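Long-range contacts in lytic Polysaccharide Monooxygenase (Phytophthora infestans, PDB 6Z5Y), which probably cleaves pectin oxidatively, through a copper-dependent N-terminal monooxygenase domain, during plant infection by this oomycete: residues Asn17-Glu22 against Gln162-Cys167; Ser58-Asn63 against Arg146-Ala151; Phe90-Val95 against Gly122-Ile127. One frame throughout, in Å; residues are numbered along the deposited sequence. Where two conformers were deposited one is given.

Interaction 1 of 3, residues Asn17-Glu22 against Gln162-Cys167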
loop_
_atom_site.group_PDB
_atom_site.type_symbol
_atom_site.label_atom_id
_atom_site.label_comp_id
_atom_site.label_asym_id
_atom_site.label_seq_id
_atom_site.Cartn_x
_atom_site.Cartn_y
_atom_site.Cartn_z
ATOM N N ASN A 17 -8.068 -9.743 -3.470
ATOM C CA ASN A 17 -7.914 -8.397 -2.857
ATOM C C ASN A 17 -7.544 -8.484 -1.381
ATOM O O ASN A 17 -7.506 -7.463 -0.692
ATOM C CB ASN A 17 -9.183 -7.586 -3.051
ATOM C CG ASN A 17 -10.361 -8.160 -2.308
ATOM O OD1 ASN A 17 -10.204 -9.041 -1.454
ATOM N ND2 ASN A 17 -11.545 -7.643 -2.578
ATOM N N ASN A 18 -7.170 -9.660 -0.921
ATOM C CA ASN A 18 -6.876 -9.926 0.494
ATOM C C ASN A 18 -5.584 -9.286 0.955
ATOM O O ASN A 18 -4.638 -9.123 0.189
ATOM C CB ASN A 18 -6.770 -11.454 0.681
ATOM C CG ASN A 18 -7.136 -12.008 2.027
ATOM O OD1 ASN A 18 -7.612 -11.257 2.842
ATOM N ND2 ASN A 18 -6.793 -13.274 2.295
ATOM N N TRP A 19 -5.532 -9.090 2.264
ATOM C CA TRP A 19 -4.282 -8.815 2.936
ATOM C C TRP A 19 -3.376 -10.030 2.883
ATOM O O TRP A 19 -3.766 -11.186 2.697
ATOM C CB TRP A 19 -4.540 -8.360 4.371
ATOM C CG TRP A 19 -5.576 -9.115 5.132
ATOM C CD1 TRP A 19 -6.835 -8.677 5.402
ATOM C CD2 TRP A 19 -5.465 -10.390 5.786
ATOM N NE1 TRP A 19 -7.521 -9.571 6.150
ATOM C CE2 TRP A 19 -6.696 -10.629 6.416
ATOM C CE3 TRP A 19 -4.446 -11.341 5.926
ATOM C CZ2 TRP A 19 -6.932 -11.768 7.173
ATOM C CZ3 TRP A 19 -4.694 -12.489 6.645
ATOM C CH2 TRP A 19 -5.932 -12.708 7.255
ATOM N N VAL A 20 -2.092 -9.708 3.077
ATOM C CA VAL A 20 -1.012 -10.722 3.148
ATOM C C VAL A 20 -0.924 -11.317 4.561
ATOM O O VAL A 20 -0.817 -12.531 4.706
ATOM C CB VAL A 20 0.323 -10.100 2.700
ATOM C CG1 VAL A 20 1.435 -11.134 2.707
ATOM C CG2 VAL A 20 0.198 -9.441 1.338
ATOM N N VAL A 21 -0.938 -10.440 5.551
ATOM C CA VAL A 21 -1.050 -10.851 6.963
ATOM C C VAL A 21 -2.021 -9.928 7.675
ATOM O O VAL A 21 -2.243 -8.765 7.245
ATOM C CB VAL A 21 0.296 -10.836 7.695
ATOM C CG1 VAL A 21 1.319 -11.780 7.070
ATOM C CG2 VAL A 21 0.898 -9.450 7.790
ATOM N N GLU A 22 -2.544 -10.432 8.793
ATOM C CA GLU A 22 -3.339 -9.656 9.755
ATOM C C GLU A 22 -2.730 -9.967 11.128
ATOM O O GLU A 22 -2.727 -11.136 11.519
ATOM C CB GLU A 22 -4.794 -10.064 9.648
ATOM C CG GLU A 22 -5.650 -9.339 10.661
ATOM C CD GLU A 22 -7.090 -9.736 10.473
ATOM O OE1 GLU A 22 -7.815 -8.989 9.816
ATOM O OE2 GLU A 22 -7.474 -10.800 10.968
ATOM N N GLN A 162 -3.380 -4.854 9.136
ATOM C CA GLN A 162 -3.442 -5.668 7.923
ATOM C C GLN A 162 -2.419 -5.109 6.939
ATOM O O GLN A 162 -2.377 -3.910 6.699
ATOM C CB GLN A 162 -4.814 -5.632 7.299
ATOM C CG GLN A 162 -5.877 -6.272 8.162
ATOM C CD GLN A 162 -7.266 -5.975 7.666
ATOM O OE1 GLN A 162 -7.483 -5.174 6.760
ATOM N NE2 GLN A 162 -8.237 -6.610 8.280
ATOM N N ALA A 163 -1.620 -5.981 6.367
ATOM C CA ALA A 163 -0.597 -5.587 5.403
ATOM C C ALA A 163 -1.081 -5.917 4.015
ATOM O O ALA A 163 -1.321 -7.088 3.718
ATOM C CB ALA A 163 0.693 -6.314 5.673
ATOM N N TYR A 164 -1.083 -4.896 3.153
ATOM C CA TYR A 164 -1.385 -5.084 1.731
ATOM C C TYR A 164 -0.128 -4.677 0.970
ATOM O O TYR A 164 0.433 -3.599 1.202
ATOM C CB TYR A 164 -2.575 -4.227 1.303
ATOM C CG TYR A 164 -3.854 -4.565 2.012
ATOM C CD1 TYR A 164 -4.123 -4.020 3.243
ATOM C CD2 TYR A 164 -4.780 -5.437 1.456
ATOM C CE1 TYR A 164 -5.280 -4.326 3.927
ATOM C CE2 TYR A 164 -5.933 -5.781 2.155
ATOM C CZ TYR A 164 -6.187 -5.202 3.385
ATOM O OH TYR A 164 -7.331 -5.537 4.072
ATOM N N LYS A 165 0.282 -5.531 0.037
ATOM C CA LYS A 165 1.441 -5.301 -0.797
ATOM C C LYS A 165 1.118 -5.724 -2.208
ATOM O O LYS A 165 0.590 -6.812 -2.428
ATOM C CB LYS A 165 2.640 -6.105 -0.294
ATOM C CG LYS A 165 3.271 -5.559 0.963
ATOM C CD LYS A 165 4.307 -6.470 1.568
ATOM C CE LYS A 165 3.670 -7.552 2.404
ATOM N NZ LYS A 165 4.660 -8.592 2.782
ATOM N N ASN A 166 1.539 -4.876 -3.158
ATOM C CA ASN A 166 1.518 -5.271 -4.577
ATOM C C ASN A 166 2.883 -4.945 -5.175
ATOM O O ASN A 166 3.520 -3.949 -4.805
ATOM C CB ASN A 166 0.474 -4.488 -5.375
ATOM C CG ASN A 166 -0.943 -4.520 -4.856
ATOM O OD1 ASN A 166 -1.681 -3.570 -5.132
ATOM N ND2 ASN A 166 -1.376 -5.586 -4.203
ATOM N N CYS A 167 3.273 -5.740 -6.146
ATOM C CA CYS A 167 4.420 -5.489 -7.026
ATOM C C CYS A 167 3.852 -5.579 -8.438
ATOM O O CYS A 167 3.270 -6.602 -8.761
ATOM C CB CYS A 167 5.524 -6.530 -6.857
ATOM S SG CYS A 167 6.256 -6.451 -5.217
HETATM O O HOH W 1 -2.150 -7.439 -0.349
#
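Trp19 and Tyr164 form the tight part of this contact. Trp19 CB sits over one face of the Tyr164 ring, 3.9 Å from its centroid, while the indole turns its edge to that face in an offset edge-to-face pair with planes at 80°. Trp19 CG takes the crowded place between the backbone N and the carbonyl carbon (chi1 43°), which carries CD1 to 3.4 Å from Tyr164 OH. The aliphatic part of Gln162 packs against the indole as well, with CG over a face of the five-membered ring as a CH-pi contact. The amide at its end is held from two directions: Tyr164 OH donates to Gln162 OE1 over 2.7 Å, arriving well above the carbonyl plane, and Gln162 NE2 donates to Glu22 OE1 over 2.9 Å, with amide and carboxylate nearly coplanar. Beside these side chains, Val20 N bonds Ala163 O (2.8 Å) and Ala163 N bonds Val21 O (3.0 Å), both nearly straight. The other end is looser. Val20 CG2 comes only to 4.1 Å from Lys165 CE, the ammonium of Lys165 bonds the backbone oxygens of Phe66 and Glu68, and where the backbones part a water accepts from Lys165 N and lies within bonding distance of Asn18 O. Tyr164 OH also bonds the amino group of His1, and the rings of Trp19 and His1 meet. Short edge strand 21-23 and long strand 158-170 thus pair antiparallel beside the copper site of His1, His96 and Tyr164, the two histidines forming the histidine brace characteristic of lytic polysaccharide monooxygenases.

Interaction 2 of 3, residues Ser58-Asn63 against Arg146-Ala151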
loop_
_atom_site.group_PDB
_atom_site.type_symbol
_atom_site.label_atom_id
_atom_site.label_comp_id
_atom_site.label_asym_id
_atom_site.label_seq_id
_atom_site.Cartn_x
_atom_site.Cartn_y
_atom_site.Cartn_z
ATOM N N SER A 58 9.788 0.511 4.580
ATOM C CA SER A 58 10.883 0.261 5.548
ATOM C C SER A 58 10.375 -0.638 6.678
ATOM O O SER A 58 11.130 -1.394 7.257
ATOM C CB SER A 58 11.427 1.557 6.103
ATOM O OG SER A 58 12.053 2.318 5.067
ATOM N N LEU A 59 9.124 -0.443 7.068
ATOM C CA LEU A 59 8.502 -1.262 8.124
ATOM C C LEU A 59 8.358 -2.715 7.677
ATOM O O LEU A 59 8.609 -3.641 8.464
ATOM C CB LEU A 59 7.146 -0.670 8.499
ATOM C CG LEU A 59 6.300 -1.434 9.514
ATOM C CD1 LEU A 59 6.984 -1.444 10.864
ATOM C CD2 LEU A 59 4.926 -0.800 9.579
ATOM N N MET A 60 7.924 -2.897 6.446
ATOM C CA MET A 60 7.553 -4.250 5.971
ATOM C C MET A 60 8.733 -5.016 5.355
ATOM O O MET A 60 8.826 -6.235 5.582
ATOM C CB MET A 60 6.410 -4.173 4.961
ATOM C CG MET A 60 5.130 -3.640 5.560
ATOM S SD MET A 60 3.763 -3.925 4.452
ATOM C CE MET A 60 2.430 -3.182 5.385
ATOM N N ASP A 61 9.549 -4.375 4.529
ATOM C CA ASP A 61 10.545 -5.112 3.748
ATOM C C ASP A 61 11.509 -5.836 4.689
ATOM O O ASP A 61 12.088 -5.249 5.595
ATOM C CB ASP A 61 11.341 -4.177 2.861
ATOM C CG ASP A 61 10.713 -3.797 1.540
ATOM O OD1 ASP A 61 9.577 -4.252 1.244
ATOM O OD2 ASP A 61 11.414 -3.084 0.773
ATOM N N GLY A 62 11.700 -7.118 4.446
ATOM C CA GLY A 62 12.631 -7.919 5.238
ATOM C C GLY A 62 12.137 -8.261 6.628
ATOM O O GLY A 62 12.909 -8.843 7.414
ATOM N N ASN A 63 10.921 -7.905 6.961
ATOM C CA ASN A 63 10.400 -8.148 8.315
ATOM C C ASN A 63 9.463 -9.321 8.241
ATOM O O ASN A 63 8.397 -9.230 7.638
ATOM C CB ASN A 63 9.662 -6.930 8.810
ATOM C CG ASN A 63 9.129 -7.073 10.190
ATOM O OD1 ASN A 63 9.064 -8.200 10.722
ATOM N ND2 ASN A 63 8.688 -5.928 10.690
ATOM N N ARG A 146 5.782 -0.682 -6.578
ATOM C CA ARG A 146 5.446 -1.366 -5.330
ATOM C C ARG A 146 4.488 -0.511 -4.539
ATOM O O ARG A 146 4.727 0.684 -4.319
ATOM C CB ARG A 146 6.687 -1.711 -4.521
ATOM C CG ARG A 146 7.524 -2.799 -5.182
ATOM C CD ARG A 146 8.736 -3.171 -4.352
ATOM N NE ARG A 146 9.520 -4.262 -4.936
ATOM C CZ ARG A 146 10.466 -4.123 -5.868
ATOM N NH1 ARG A 146 10.799 -2.926 -6.333
ATOM N NH2 ARG A 146 11.103 -5.189 -6.326
ATOM N N PHE A 147 3.407 -1.138 -4.110
ATOM C CA PHE A 147 2.385 -0.523 -3.238
ATOM C C PHE A 147 2.475 -1.168 -1.882
ATOM O O PHE A 147 2.560 -2.414 -1.791
ATOM C CB PHE A 147 1.010 -0.756 -3.851
ATOM C CG PHE A 147 -0.156 -0.301 -3.020
ATOM C CD1 PHE A 147 -0.344 1.047 -2.787
ATOM C CD2 PHE A 147 -1.011 -1.206 -2.417
ATOM C CE1 PHE A 147 -1.452 1.465 -2.046
ATOM C CE2 PHE A 147 -2.096 -0.792 -1.669
ATOM C CZ PHE A 147 -2.313 0.546 -1.484
ATOM N N TYR A 148 2.405 -0.353 -0.855
ATOM C CA TYR A 148 2.359 -0.806 0.543
ATOM C C TYR A 148 1.233 -0.064 1.232
ATOM O O TYR A 148 1.171 1.173 1.130
ATOM C CB TYR A 148 3.663 -0.497 1.249
ATOM C CG TYR A 148 4.895 -1.144 0.676
ATOM C CD1 TYR A 148 5.583 -0.600 -0.385
ATOM C CD2 TYR A 148 5.388 -2.324 1.233
ATOM C CE1 TYR A 148 6.727 -1.240 -0.890
ATOM C CE2 TYR A 148 6.514 -2.963 0.752
ATOM C CZ TYR A 148 7.183 -2.420 -0.318
ATOM O OH TYR A 148 8.330 -3.002 -0.822
ATOM N N TRP A 149 0.462 -0.792 2.001
ATOM C CA TRP A 149 -0.639 -0.189 2.771
ATOM C C TRP A 149 -0.700 -0.924 4.110
ATOM O O TRP A 149 -0.821 -2.158 4.141
ATOM C CB TRP A 149 -1.957 -0.316 2.012
ATOM C CG TRP A 149 -3.194 0.194 2.680
ATOM C CD1 TRP A 149 -3.310 1.207 3.580
ATOM C CD2 TRP A 149 -4.522 -0.273 2.405
ATOM N NE1 TRP A 149 -4.624 1.375 3.919
ATOM C CE2 TRP A 149 -5.397 0.507 3.183
ATOM C CE3 TRP A 149 -5.048 -1.249 1.554
ATOM C CZ2 TRP A 149 -6.786 0.311 3.146
ATOM C CZ3 TRP A 149 -6.404 -1.448 1.533
ATOM C CH2 TRP A 149 -7.265 -0.685 2.311
ATOM N N LEU A 150 -0.571 -0.165 5.185
ATOM C CA LEU A 150 -0.781 -0.696 6.540
ATOM C C LEU A 150 -2.146 -0.239 7.001
ATOM O O LEU A 150 -2.334 0.925 7.393
ATOM C CB LEU A 150 0.309 -0.174 7.451
ATOM C CG LEU A 150 0.292 -0.792 8.843
ATOM C CD1 LEU A 150 0.764 -2.217 8.786
ATOM C CD2 LEU A 150 1.052 0.021 9.841
ATOM N N ALA A 151 -3.117 -1.148 6.865
ATOM C CA ALA A 151 -4.489 -0.846 7.266
ATOM C C ALA A 151 -4.621 -1.114 8.751
ATOM O O ALA A 151 -4.086 -2.088 9.300
ATOM C CB ALA A 151 -5.448 -1.686 6.478
#
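Met60 lies alongside Tyr148, its chain running past the ring in the opposite direction. SD meets the ring at the edge, in its plane, 3.9 Å from Tyr148 CD2 and 5.3 Å from the ring centroid, a Met-aromatic contact in which the sulfur sits beside the ring and not over a face. CG is anti to the carbonyl carbon (chi1 -64°) and the rest of the chain is extended, which drives the methyl deep toward the strand: Met60 CE reaches 3.6 Å from Trp149 O and 3.9 Å from Leu150 CD1. Leu59, one residue earlier, adds a lighter touch, its CD2 standing 4.0 Å from Leu150 CD2 with the two side chains roughly perpendicular.

At the more exposed end, the phenol of Tyr148 gives its proton to Asp61 OD1 over 2.7 Å, meeting the carboxylate on its syn side, with ring and carboxylate planes 63° apart. Asp61 OD2 is engaged by a salt bridge to Arg57, so both carboxylate oxygens have partners, and the negative charge, balanced by the arginine, is probably stabilised. Asp61 is also the residue at which the chain leaves the helix, in a type II turn from Met60 to Asn63 closed by Asn63 N to Met60 O at 3.0 Å; Asn63 ND2 holds Leu59 O as well.

The end of helix 56-60 therefore packs on strand 143-155, against the face bearing Tyr148 and Leu150. Met60 also reaches Ala163 on the adjoining strand 158-170, and Phe66 from the following loop fills in beside Met60 and Leu150, while Trp149 points to the opposite face and stacks on Tyr164.

Interaction 3 of 3, residues Phe90-Val95 against Gly122-Ile127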
loop_
_atom_site.group_PDB
_atom_site.type_symbol
_atom_site.label_atom_id
_atom_site.label_comp_id
_atom_site.label_asym_id
_atom_site.label_seq_id
_atom_site.Cartn_x
_atom_site.Cartn_y
_atom_site.Cartn_z
ATOM N N PHE A 90 -7.078 2.185 -7.660
ATOM C CA PHE A 90 -7.328 1.030 -6.801
ATOM C C PHE A 90 -8.468 0.197 -7.370
ATOM O O PHE A 90 -9.285 0.651 -8.193
ATOM C CB PHE A 90 -7.647 1.501 -5.384
ATOM C CG PHE A 90 -7.173 0.594 -4.268
ATOM C CD1 PHE A 90 -5.895 0.069 -4.256
ATOM C CD2 PHE A 90 -8.012 0.330 -3.206
ATOM C CE1 PHE A 90 -5.443 -0.689 -3.186
ATOM C CE2 PHE A 90 -7.537 -0.392 -2.127
ATOM C CZ PHE A 90 -6.272 -0.921 -2.120
ATOM N N SER A 91 -8.597 -1.014 -6.857
ATOM C CA SER A 91 -9.600 -1.967 -7.373
ATOM C C SER A 91 -10.991 -1.643 -6.835
ATOM O O SER A 91 -11.960 -2.158 -7.401
ATOM C CB SER A 91 -9.217 -3.395 -7.017
ATOM O OG SER A 91 -9.265 -3.593 -5.609
ATOM N N ARG A 92 -11.073 -0.830 -5.797
ATOM C CA ARG A 92 -12.314 -0.509 -5.096
ATOM C C ARG A 92 -12.029 0.755 -4.317
ATOM O O ARG A 92 -10.936 1.358 -4.447
ATOM C CB ARG A 92 -12.748 -1.689 -4.209
ATOM C CG ARG A 92 -11.697 -2.075 -3.175
ATOM C CD ARG A 92 -12.248 -2.923 -2.040
ATOM N NE ARG A 92 -12.820 -4.172 -2.550
ATOM C CZ ARG A 92 -13.809 -4.846 -1.973
ATOM N NH1 ARG A 92 -14.319 -4.440 -0.837
ATOM N NH2 ARG A 92 -14.275 -5.900 -2.594
ATOM N N GLY A 93 -12.976 1.169 -3.497
ATOM C CA GLY A 93 -12.728 2.243 -2.546
ATOM C C GLY A 93 -11.911 1.770 -1.376
ATOM O O GLY A 93 -11.794 0.547 -1.142
ATOM N N ILE A 94 -11.407 2.716 -0.619
ATOM C CA ILE A 94 -10.580 2.405 0.558
ATOM C C ILE A 94 -11.422 2.551 1.832
ATOM O O ILE A 94 -11.951 3.646 2.075
ATOM C CB ILE A 94 -9.328 3.292 0.585
ATOM C CG1 ILE A 94 -8.426 3.026 -0.616
ATOM C CG2 ILE A 94 -8.614 3.122 1.910
ATOM C CD1 ILE A 94 -7.307 4.027 -0.764
ATOM N N VAL A 95 -11.555 1.468 2.601
ATOM C CA VAL A 95 -12.477 1.452 3.757
ATOM C C VAL A 95 -11.752 1.205 5.049
ATOM O O VAL A 95 -12.440 0.990 6.038
ATOM C CB VAL A 95 -13.627 0.426 3.602
ATOM C CG1 VAL A 95 -14.391 0.594 2.317
ATOM C CG2 VAL A 95 -13.132 -1.012 3.798
ATOM N N GLY A 122 -14.284 6.787 1.564
ATOM C CA GLY A 122 -14.499 5.918 2.735
ATOM C C GLY A 122 -15.458 4.772 2.458
ATOM O O GLY A 122 -15.579 3.882 3.357
ATOM N N THR A 123 -16.011 4.722 1.234
ATOM C CA THR A 123 -16.924 3.670 0.751
ATOM C C THR A 123 -16.151 2.754 -0.174
ATOM O O THR A 123 -15.276 3.260 -0.931
ATOM C CB THR A 123 -18.171 4.207 0.013
ATOM O OG1 THR A 123 -17.952 4.669 -1.325
ATOM C CG2 THR A 123 -18.859 5.317 0.796
ATOM N N GLN A 124 -16.488 1.468 -0.171
ATOM C CA GLN A 124 -15.853 0.541 -1.123
ATOM C C GLN A 124 -16.401 0.792 -2.518
ATOM O O GLN A 124 -15.741 0.406 -3.480
ATOM C CB GLN A 124 -16.057 -0.914 -0.725
ATOM C CG GLN A 124 -17.505 -1.346 -0.700
ATOM C CD GLN A 124 -17.596 -2.529 0.201
ATOM O OE1 GLN A 124 -17.431 -2.401 1.391
ATOM N NE2 GLN A 124 -17.766 -3.675 -0.415
ATOM N N GLN A 125 -17.581 1.383 -2.652
ATOM C CA GLN A 125 -18.287 1.557 -3.940
ATOM C C GLN A 125 -17.552 2.561 -4.826
ATOM O O GLN A 125 -17.547 2.389 -6.045
ATOM C CB GLN A 125 -19.704 2.045 -3.683
ATOM C CG GLN A 125 -20.644 1.004 -3.068
ATOM C CD GLN A 125 -20.558 0.875 -1.575
ATOM O OE1 GLN A 125 -19.661 1.346 -0.892
ATOM N NE2 GLN A 125 -21.555 0.221 -1.005
ATOM N N THR A 126 -16.994 3.599 -4.239
ATOM C CA THR A 126 -16.326 4.665 -5.036
ATOM C C THR A 126 -14.868 4.287 -5.256
ATOM O O THR A 126 -14.143 4.134 -4.287
ATOM C CB THR A 126 -16.410 5.996 -4.311
ATOM O OG1 THR A 126 -17.793 6.312 -4.191
ATOM C CG2 THR A 126 -15.720 7.103 -5.066
ATOM N N ILE A 127 -14.440 4.167 -6.493
ATOM C CA ILE A 127 -13.064 3.746 -6.767
ATOM C C ILE A 127 -12.072 4.782 -6.239
ATOM O O ILE A 127 -12.218 5.958 -6.518
ATOM C CB ILE A 127 -12.880 3.524 -8.267
ATOM C CG1 ILE A 127 -13.895 2.530 -8.816
ATOM C CG2 ILE A 127 -11.454 3.122 -8.587
ATOM C CD1 ILE A 127 -13.927 1.210 -8.129
HETATM O O HOH W 2 -16.260 -6.263 0.065
#
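Matching first torsions set Arg92 and Gln124 side by side: in each, CG lies between the backbone N and the carbonyl carbon (chi1 58° for Arg92, 62° for Gln124), and both chains then run the same way. The contact joins two irregular loops, and the second is shaped by an ST motif, in which Thr123 OG1 accepts from Thr126 N at 3.2 Å while Asp121 bonds the hydroxyls of both threonines.

Gly93 enters the curve of that motif. Its N donates to Gln124 O over 2.9 Å, the donor standing 44° out of the carbonyl plane. Its CA points a hydrogen at Thr123 O, 3.2 Å away, and lies closer still to Thr126 O, so the backbone here is tightly packed between three carbonyl oxygens. A second CA-H...O contact runs the other way, from Gly122 CA to Ile94 O.

Branched side chains cover the two flanks. Val95 CG1 rests on the backbone of the motif, 3.4 Å from Gln124 N, and also touches Gln124 CB. Ile127 places its CG2 against Phe90 O at 3.3 Å and its CD1 near Arg92 CA, next to the end of strand 88-90.

The loop of 90-95 leads straight to His96, and the nearest side-chain atom of Val95 lies about 5 Å from the copper ion; Arg92 also touches Asn17 near His1. The contact thus joins two loops beside the metal site. At its outer side Arg92 NH1 and Gln124 NE2 share one water, which lies at the edge of the guanidinium, in its plane: NH1 donates to it over 2.8 Å, and NE2 does so weakly over 3.0 Å.

From the N terminus, the chain passes 17-22, 58-63 and 90-95 before the partners follow in reverse order: 122-127 closes the smallest loop, 146-151 a larger one and 162-167 the largest. Interaction 3 thus lies within the loop of interaction 2, and both within that of interaction 1; none cross. Interactions 1 and 2 share one antiparallel sheet, where strands 143-155 and 158-170 are neighbours, the first contact adding an edge strand and the second a helix end. Interaction 3 ties two loops to the other side of this sheet, where Phe90 and Ile94 pack on Trp149. It meets interaction 1 where Asn17 ND2 approaches Arg92 NH2.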